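Local coordinates for F-actin-capping protein subunit alpha (Dictyostelium discoideum, PDB 4AKR), which forms part of the capping protein that binds the fast-growing barbed ends of actin filaments, independently of calcium, and blocks subunit exchange there without severing, at residues T53-V57 and V150-T154; W167-T172 and S184-V188. One frame throughout, in Å; residues are numbered along the deposited sequence.

Interaction 1: T53-V57 and V150-T154; sequences TSQMV and VCIST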
ATOM      1  N   THR A  53      -8.454  17.590   4.204  1.00 19.99           N
ATOM      2  CA  THR A  53      -8.256  18.456   3.052  1.00 20.49           C
ATOM      3  C   THR A  53      -7.419  17.853   1.928  1.00 18.08           C
ATOM      4  O   THR A  53      -7.700  18.105   0.762  1.00 19.13           O
ATOM      5  CB  THR A  53      -7.647  19.812   3.476  1.00 20.68           C
ATOM      6  OG1 THR A  53      -6.495  19.581   4.291  1.00 23.08           O
ATOM      7  CG2 THR A  53      -8.657  20.630   4.268  1.00 20.35           C
ATOM      8  N   SER A  54      -6.405  17.059   2.255  1.00 18.26           N
ATOM      9  CA  SER A  54      -5.585  16.467   1.201  1.00 18.12           C
ATOM     10  C   SER A  54      -6.317  15.320   0.517  1.00 16.05           C
ATOM     11  O   SER A  54      -6.050  15.013  -0.640  1.00 17.39           O
ATOM     12  CB  SER A  54      -4.230  16.004   1.756  1.00 20.96           C
ATOM     13  OG  SER A  54      -4.382  15.148   2.868  1.00 25.03           O
ATOM     14  N   GLN A  55      -7.245  14.697   1.232  1.00 14.81           N
ATOM     15  CA  GLN A  55      -8.055  13.611   0.681  1.00 13.89           C
ATOM     16  C   GLN A  55      -9.236  14.222  -0.066  1.00 13.97           C
ATOM     17  O   GLN A  55      -9.907  13.546  -0.853  1.00 11.96           O
ATOM     18  CB  GLN A  55      -8.607  12.730   1.799  1.00 14.78           C
ATOM     19  CG  GLN A  55      -7.601  11.794   2.415  1.00 19.30           C
ATOM     20  CD  GLN A  55      -7.267  10.631   1.503  1.00 19.65           C
ATOM     21  OE1 GLN A  55      -8.161   9.938   1.012  1.00 19.38           O
ATOM     22  NE2 GLN A  55      -5.977  10.404   1.282  1.00 19.00           N
ATOM     23  N   MET A  56      -9.483  15.508   0.186  1.00 12.14           N
ATOM     24  CA  MET A  56     -10.599  16.203  -0.432  1.00 12.52           C
ATOM     25  C   MET A  56     -11.886  15.413  -0.158  1.00 12.56           C
ATOM     26  O   MET A  56     -12.599  15.006  -1.076  1.00 11.91           O
ATOM     27  CB  MET A  56     -10.386  16.356  -1.942  1.00 14.94           C
ATOM     28  CG  MET A  56      -9.065  17.026  -2.333  1.00 15.70           C
ATOM     29  SD  MET A  56      -9.097  17.786  -3.974  1.00 18.60           S
ATOM     30  CE  MET A  56      -9.055  16.382  -5.036  1.00 18.09           C
ATOM     31  N   VAL A  57     -12.157  15.188   1.123  1.00 11.11           N
ATOM     32  CA  VAL A  57     -13.353  14.475   1.537  1.00 11.47           C
ATOM     33  C   VAL A  57     -14.602  15.266   1.106  1.00 12.57           C
ATOM     34  O   VAL A  57     -14.546  16.473   0.896  1.00 10.51           O
ATOM     35  CB  VAL A  57     -13.373  14.274   3.079  1.00 12.48           C
ATOM     36  CG1 VAL A  57     -12.184  13.405   3.511  1.00  6.23           C
ATOM     37  CG2 VAL A  57     -13.332  15.638   3.788  1.00  8.24           C
ATOM     38  N   VAL A 150      -9.926  23.391 -10.550  1.00 15.97           N
ATOM     39  CA  VAL A 150     -10.925  22.333 -10.604  1.00 13.63           C
ATOM     40  C   VAL A 150     -10.499  21.119  -9.777  1.00 16.20           C
ATOM     41  O   VAL A 150      -9.447  20.520 -10.023  1.00 16.66           O
ATOM     42  CB  VAL A 150     -11.159  21.858 -12.046  1.00 10.35           C
ATOM     43  CG1 VAL A 150     -12.311  20.885 -12.087  1.00  7.14           C
ATOM     44  CG2 VAL A 150     -11.423  23.040 -12.947  1.00 11.65           C
ATOM     45  N   CYS A 151     -11.327  20.757  -8.805  1.00 15.29           N
ATOM     46  CA  CYS A 151     -11.059  19.619  -7.943  1.00 15.94           C
ATOM     47  C   CYS A 151     -12.130  18.554  -8.148  1.00 16.23           C
ATOM     48  O   CYS A 151     -13.316  18.863  -8.212  1.00 16.28           O
ATOM     49  CB  CYS A 151     -11.076  20.044  -6.473  1.00 16.12           C
ATOM     50  SG  CYS A 151      -9.918  21.350  -6.007  1.00 20.03           S
ATOM     51  N   ILE A 152     -11.704  17.304  -8.262  1.00 16.87           N
ATOM     52  CA  ILE A 152     -12.629  16.185  -8.415  1.00 18.30           C
ATOM     53  C   ILE A 152     -12.170  15.119  -7.430  1.00 19.22           C
ATOM     54  O   ILE A 152     -10.974  14.831  -7.339  1.00 19.29           O
ATOM     55  CB  ILE A 152     -12.606  15.595  -9.844  1.00 19.16           C
ATOM     56  CG1 ILE A 152     -12.938  16.697 -10.862  1.00 20.16           C
ATOM     57  CG2 ILE A 152     -13.603  14.441  -9.941  1.00 15.88           C
ATOM     58  CD1 ILE A 152     -13.219  16.207 -12.265  1.00 19.35           C
ATOM     59  N   SER A 153     -13.104  14.546  -6.678  1.00 18.13           N
ATOM     60  CA  SER A 153     -12.737  13.531  -5.700  1.00 16.88           C
ATOM     61  C   SER A 153     -13.825  12.485  -5.565  1.00 17.99           C
ATOM     62  O   SER A 153     -14.986  12.812  -5.328  1.00 16.29           O
ATOM     63  CB  SER A 153     -12.473  14.178  -4.337  1.00 17.63           C
ATOM     64  OG  SER A 153     -11.796  13.274  -3.475  1.00 18.50           O
ATOM     65  N   THR A 154     -13.441  11.220  -5.704  1.00 17.15           N
ATOM     66  CA  THR A 154     -14.394  10.133  -5.603  1.00 17.98           C
ATOM     67  C   THR A 154     -13.749   8.924  -4.951  1.00 19.02           C
ATOM     68  O   THR A 154     -12.622   8.557  -5.276  1.00 18.15           O
ATOM     69  CB  THR A 154     -14.932   9.728  -6.990  1.00 18.75           C
ATOM     70  OG1 THR A 154     -15.942   8.727  -6.831  1.00 19.52           O
ATOM     71  CG2 THR A 154     -13.805   9.175  -7.866  1.00 17.38           C
TER
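M56 reaches the strand with CG anti to its carbonyl carbon (chi1 -54°) and a bend at chi3 (-73°), while S153 answers with OG anti to its own backbone N (chi1 -165°), which points the hydroxyl back at the turn. The turn is a Schellman motif closing helix 44-55: M56, with positive phi, is its C-prime residue, with V57 N directed to N52 O and a weak bond of 3.2 Å from M56 N to T53 O. The contact of M56 with S153 places this helix end against strand 145-158 of the central antiparallel sheet, and all five touching residues are buried. S153 OG donates to M56 O at 3.1 Å, approaching from above the carbonyl plane and not along a lone pair. The Q55 carbonyl oxygen also lies close to this hydroxyl, so the serine sits beside two main-chain oxygens of the helix end. Q55 itself directs its amide elsewhere, OE1 accepting from R166 NE. The thioether runs along the strand surface toward C151, where M56 SD meets C151 CB at 3.9 Å, an apolar contact. R168 and V170 of strand 163-175 also touch the methionine, and L67 packs on both C151 and S153. At the very end of the methionine chain, the methyl carbon M56 CE stands 3.4 Å from I152 O.

Interaction 2: W167-T172 and S184-V188; sequences WRSVWT and SNGKV
Strands 167-172 and 184-188 run antiparallel, at 165° between their directions, with V170-K187 and T172-N185 as hydrogen-bonded pairs and S169-V188 and W171-G186 as non-hydrogen-bonded ones. The bond from T172 N to N185 O is nearly straight at 2.9 Å, whereas both V170-K187 bonds are more bent. A water donates to V170 O and N185 O and is also hydrogen-bonded to T172 OG1. On the face bearing W171, the indole lies over G186: the glycine CA sits 3.5 Å from the centroid of the six-membered ring and 16° off its normal, a CH-pi contact. CG of W171 lies anti to the carbonyl carbon (chi1 -75°), which folds the ring over the partner strand, and the absence of a side chain at G186 lets the ring come this close. S184 O approaches the ring edge in plane. E232 OE2 accepts from both W171 NE1 and S169 OG. Replacing W171 with an alanine would probably leave the glycine backbone without its aromatic cover and E232 without the NE1 donor. Farther along this face, V188 CG1 meets W167 CZ2 at 3.8 Å, and W167 NE1 donates in the ring plane to S169 OG at 2.8 Å. Helix 217-248 packs on this face through I228, A231, E232 and L235, while strands 145-158 and 198-213 flank the hairpin within the sheet.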
ATOM      1  N   TRP A 167      -9.967   8.437  -6.067  1.00 13.83           N
ATOM      2  CA  TRP A 167      -9.396   9.041  -7.259  1.00 14.17           C
ATOM      3  C   TRP A 167      -9.488  10.537  -7.005  1.00 14.42           C
ATOM      4  O   TRP A 167     -10.565  11.057  -6.710  1.00 14.62           O
ATOM      5  CB  TRP A 167     -10.194   8.668  -8.516  1.00 12.15           C
ATOM      6  CG  TRP A 167      -9.671   9.324  -9.782  1.00 14.53           C
ATOM      7  CD1 TRP A 167      -9.631  10.667 -10.064  1.00 12.09           C
ATOM      8  CD2 TRP A 167      -9.120   8.660 -10.932  1.00 12.15           C
ATOM      9  NE1 TRP A 167      -9.092  10.872 -11.314  1.00 13.88           N
ATOM     10  CE2 TRP A 167      -8.770   9.659 -11.866  1.00 10.87           C
ATOM     11  CE3 TRP A 167      -8.889   7.317 -11.261  1.00 11.86           C
ATOM     12  CZ2 TRP A 167      -8.201   9.359 -13.104  1.00 11.58           C
ATOM     13  CZ3 TRP A 167      -8.322   7.022 -12.496  1.00 12.46           C
ATOM     14  CH2 TRP A 167      -7.986   8.039 -13.399  1.00  9.50           C
ATOM     15  N   ARG A 168      -8.351  11.216  -7.093  1.00 13.92           N
ATOM     16  CA  ARG A 168      -8.298  12.653  -6.879  1.00 13.98           C
ATOM     17  C   ARG A 168      -7.674  13.335  -8.089  1.00 14.67           C
ATOM     18  O   ARG A 168      -6.606  12.935  -8.550  1.00 15.86           O
ATOM     19  CB  ARG A 168      -7.459  12.986  -5.642  1.00 11.38           C
ATOM     20  CG  ARG A 168      -8.136  12.747  -4.319  1.00 10.01           C
ATOM     21  CD  ARG A 168      -7.150  12.927  -3.178  1.00  7.12           C
ATOM     22  NE  ARG A 168      -6.220  11.803  -3.110  1.00 10.37           N
ATOM     23  CZ  ARG A 168      -5.130  11.774  -2.355  1.00 10.02           C
ATOM     24  NH1 ARG A 168      -4.819  12.816  -1.598  1.00 12.46           N
ATOM     25  NH2 ARG A 168      -4.353  10.704  -2.351  1.00 12.30           N
ATOM     26  N   SER A 169      -8.356  14.353  -8.600  1.00 14.00           N
ATOM     27  CA  SER A 169      -7.871  15.136  -9.732  1.00 16.10           C
ATOM     28  C   SER A 169      -7.942  16.607  -9.350  1.00 16.27           C
ATOM     29  O   SER A 169      -8.969  17.078  -8.858  1.00 15.87           O
ATOM     30  CB  SER A 169      -8.730  14.915 -10.984  1.00 14.33           C
ATOM     31  OG  SER A 169      -8.511  13.649 -11.566  1.00 16.41           O
ATOM     32  N   VAL A 170      -6.841  17.324  -9.548  1.00 18.17           N
ATOM     33  CA  VAL A 170      -6.802  18.755  -9.264  1.00 18.84           C
ATOM     34  C   VAL A 170      -6.157  19.424 -10.468  1.00 19.88           C
ATOM     35  O   VAL A 170      -4.948  19.278 -10.704  1.00 20.77           O
ATOM     36  CB  VAL A 170      -5.980  19.082  -7.992  1.00 19.67           C
ATOM     37  CG1 VAL A 170      -5.831  20.588  -7.846  1.00 18.56           C
ATOM     38  CG2 VAL A 170      -6.675  18.510  -6.754  1.00 17.83           C
ATOM     39  N   TRP A 171      -6.982  20.117 -11.252  1.00 19.68           N
ATOM     40  CA  TRP A 171      -6.520  20.822 -12.446  1.00 17.28           C
ATOM     41  C   TRP A 171      -6.567  22.315 -12.213  1.00 19.52           C
ATOM     42  O   TRP A 171      -7.615  22.875 -11.875  1.00 19.33           O
ATOM     43  CB  TRP A 171      -7.385  20.492 -13.665  1.00 15.47           C
ATOM     44  CG  TRP A 171      -7.145  19.132 -14.237  1.00 14.99           C
ATOM     45  CD1 TRP A 171      -7.740  17.964 -13.859  1.00 13.06           C
ATOM     46  CD2 TRP A 171      -6.187  18.788 -15.245  1.00 13.48           C
ATOM     47  NE1 TRP A 171      -7.209  16.912 -14.566  1.00 13.40           N
ATOM     48  CE2 TRP A 171      -6.253  17.390 -15.423  1.00 12.26           C
ATOM     49  CE3 TRP A 171      -5.273  19.528 -16.011  1.00 14.64           C
ATOM     50  CZ2 TRP A 171      -5.443  16.711 -16.334  1.00 11.67           C
ATOM     51  CZ3 TRP A 171      -4.465  18.855 -16.918  1.00 12.97           C
ATOM     52  CH2 TRP A 171      -4.557  17.456 -17.072  1.00 14.95           C
ATOM     53  N   THR A 172      -5.429  22.960 -12.410  1.00 19.58           N
ATOM     54  CA  THR A 172      -5.323  24.396 -12.224  1.00 21.29           C
ATOM     55  C   THR A 172      -5.183  25.042 -13.583  1.00 21.12           C
ATOM     56  O   THR A 172      -4.196  24.815 -14.276  1.00 21.79           O
ATOM     57  CB  THR A 172      -4.110  24.719 -11.370  1.00 21.88           C
ATOM     58  OG1 THR A 172      -4.233  24.033 -10.118  1.00 21.02           O
ATOM     59  CG2 THR A 172      -3.998  26.212 -11.144  1.00 21.75           C
ATOM     60  N   SER A 184      -3.295  24.502 -18.411  1.00 18.73           N
ATOM     61  CA  SER A 184      -3.866  23.670 -17.358  1.00 20.09           C
ATOM     62  C   SER A 184      -2.861  22.639 -16.839  1.00 19.01           C
ATOM     63  O   SER A 184      -2.376  21.788 -17.596  1.00 18.55           O
ATOM     64  CB  SER A 184      -5.111  22.949 -17.888  1.00 19.91           C
ATOM     65  OG  SER A 184      -6.042  23.874 -18.420  1.00 21.93           O
ATOM     66  N   ASN A 185      -2.553  22.732 -15.552  1.00 17.36           N
ATOM     67  CA  ASN A 185      -1.625  21.816 -14.904  1.00 18.91           C
ATOM     68  C   ASN A 185      -2.442  20.882 -14.049  1.00 18.51           C
ATOM     69  O   ASN A 185      -3.139  21.319 -13.126  1.00 17.93           O
ATOM     70  CB  ASN A 185      -0.633  22.570 -14.011  1.00 20.01           C
ATOM     71  CG  ASN A 185       0.390  23.356 -14.815  1.00 23.77           C
ATOM     72  OD1 ASN A 185       0.730  24.486 -14.470  1.00 24.83           O
ATOM     73  ND2 ASN A 185       0.885  22.755 -15.897  1.00 23.81           N
ATOM     74  N   GLY A 186      -2.346  19.594 -14.355  1.00 16.09           N
ATOM     75  CA  GLY A 186      -3.102  18.618 -13.611  1.00 16.29           C
ATOM     76  C   GLY A 186      -2.265  17.679 -12.780  1.00 17.24           C
ATOM     77  O   GLY A 186      -1.153  17.299 -13.163  1.00 15.29           O
ATOM     78  N   LYS A 187      -2.809  17.315 -11.622  1.00 17.99           N
ATOM     79  CA  LYS A 187      -2.158  16.379 -10.721  1.00 18.90           C
ATOM     80  C   LYS A 187      -3.216  15.346 -10.336  1.00 18.62           C
ATOM     81  O   LYS A 187      -4.196  15.665  -9.663  1.00 18.70           O
ATOM     82  CB  LYS A 187      -1.630  17.096  -9.479  1.00 18.43           C
ATOM     83  CG  LYS A 187      -0.986  16.156  -8.479  1.00 22.01           C
ATOM     84  CD  LYS A 187      -0.518  16.889  -7.237  1.00 22.02           C
ATOM     85  CE  LYS A 187       0.170  15.941  -6.281  1.00 25.31           C
ATOM     86  NZ  LYS A 187       0.641  16.641  -5.057  1.00 24.18           N
ATOM     87  N   VAL A 188      -3.024  14.118 -10.801  1.00 16.80           N
ATOM     88  CA  VAL A 188      -3.950  13.033 -10.530  1.00 17.21           C
ATOM     89  C   VAL A 188      -3.331  12.036  -9.543  1.00 18.13           C
ATOM     90  O   VAL A 188      -2.158  11.691  -9.661  1.00 18.15           O
ATOM     91  CB  VAL A 188      -4.300  12.285 -11.829  1.00 16.75           C
ATOM     92  CG1 VAL A 188      -5.322  11.194 -11.552  1.00 18.28           C
ATOM     93  CG2 VAL A 188      -4.823  13.251 -12.859  1.00 16.41           C
TER
HETATM   94  O   HOH W   1      -3.238  21.297 -10.144  1.00 25.38           O

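After helices 4-16 and 23-31 the chain enters helix 44-55, whose end makes interaction 1, closing a long loop of 92 intervening residues, including the four-stranded sheet and helix 112-129, against strand 145-158. Interaction 2 opens only afterwards and closes a short hairpin with 11 residues between its segments, so the two follow in series, neither nesting nor crossing. Their centres lie about 10 Å apart, and strands 145-158 and 163-175 are neighbours in the sheet, joined by V150 N to W171 O at 2.7 Å. The helix end also reaches the second strand directly: S54 O probably accepts from R168 NH1 at 2.7 Å, and M56 CE packs on V170 CG2.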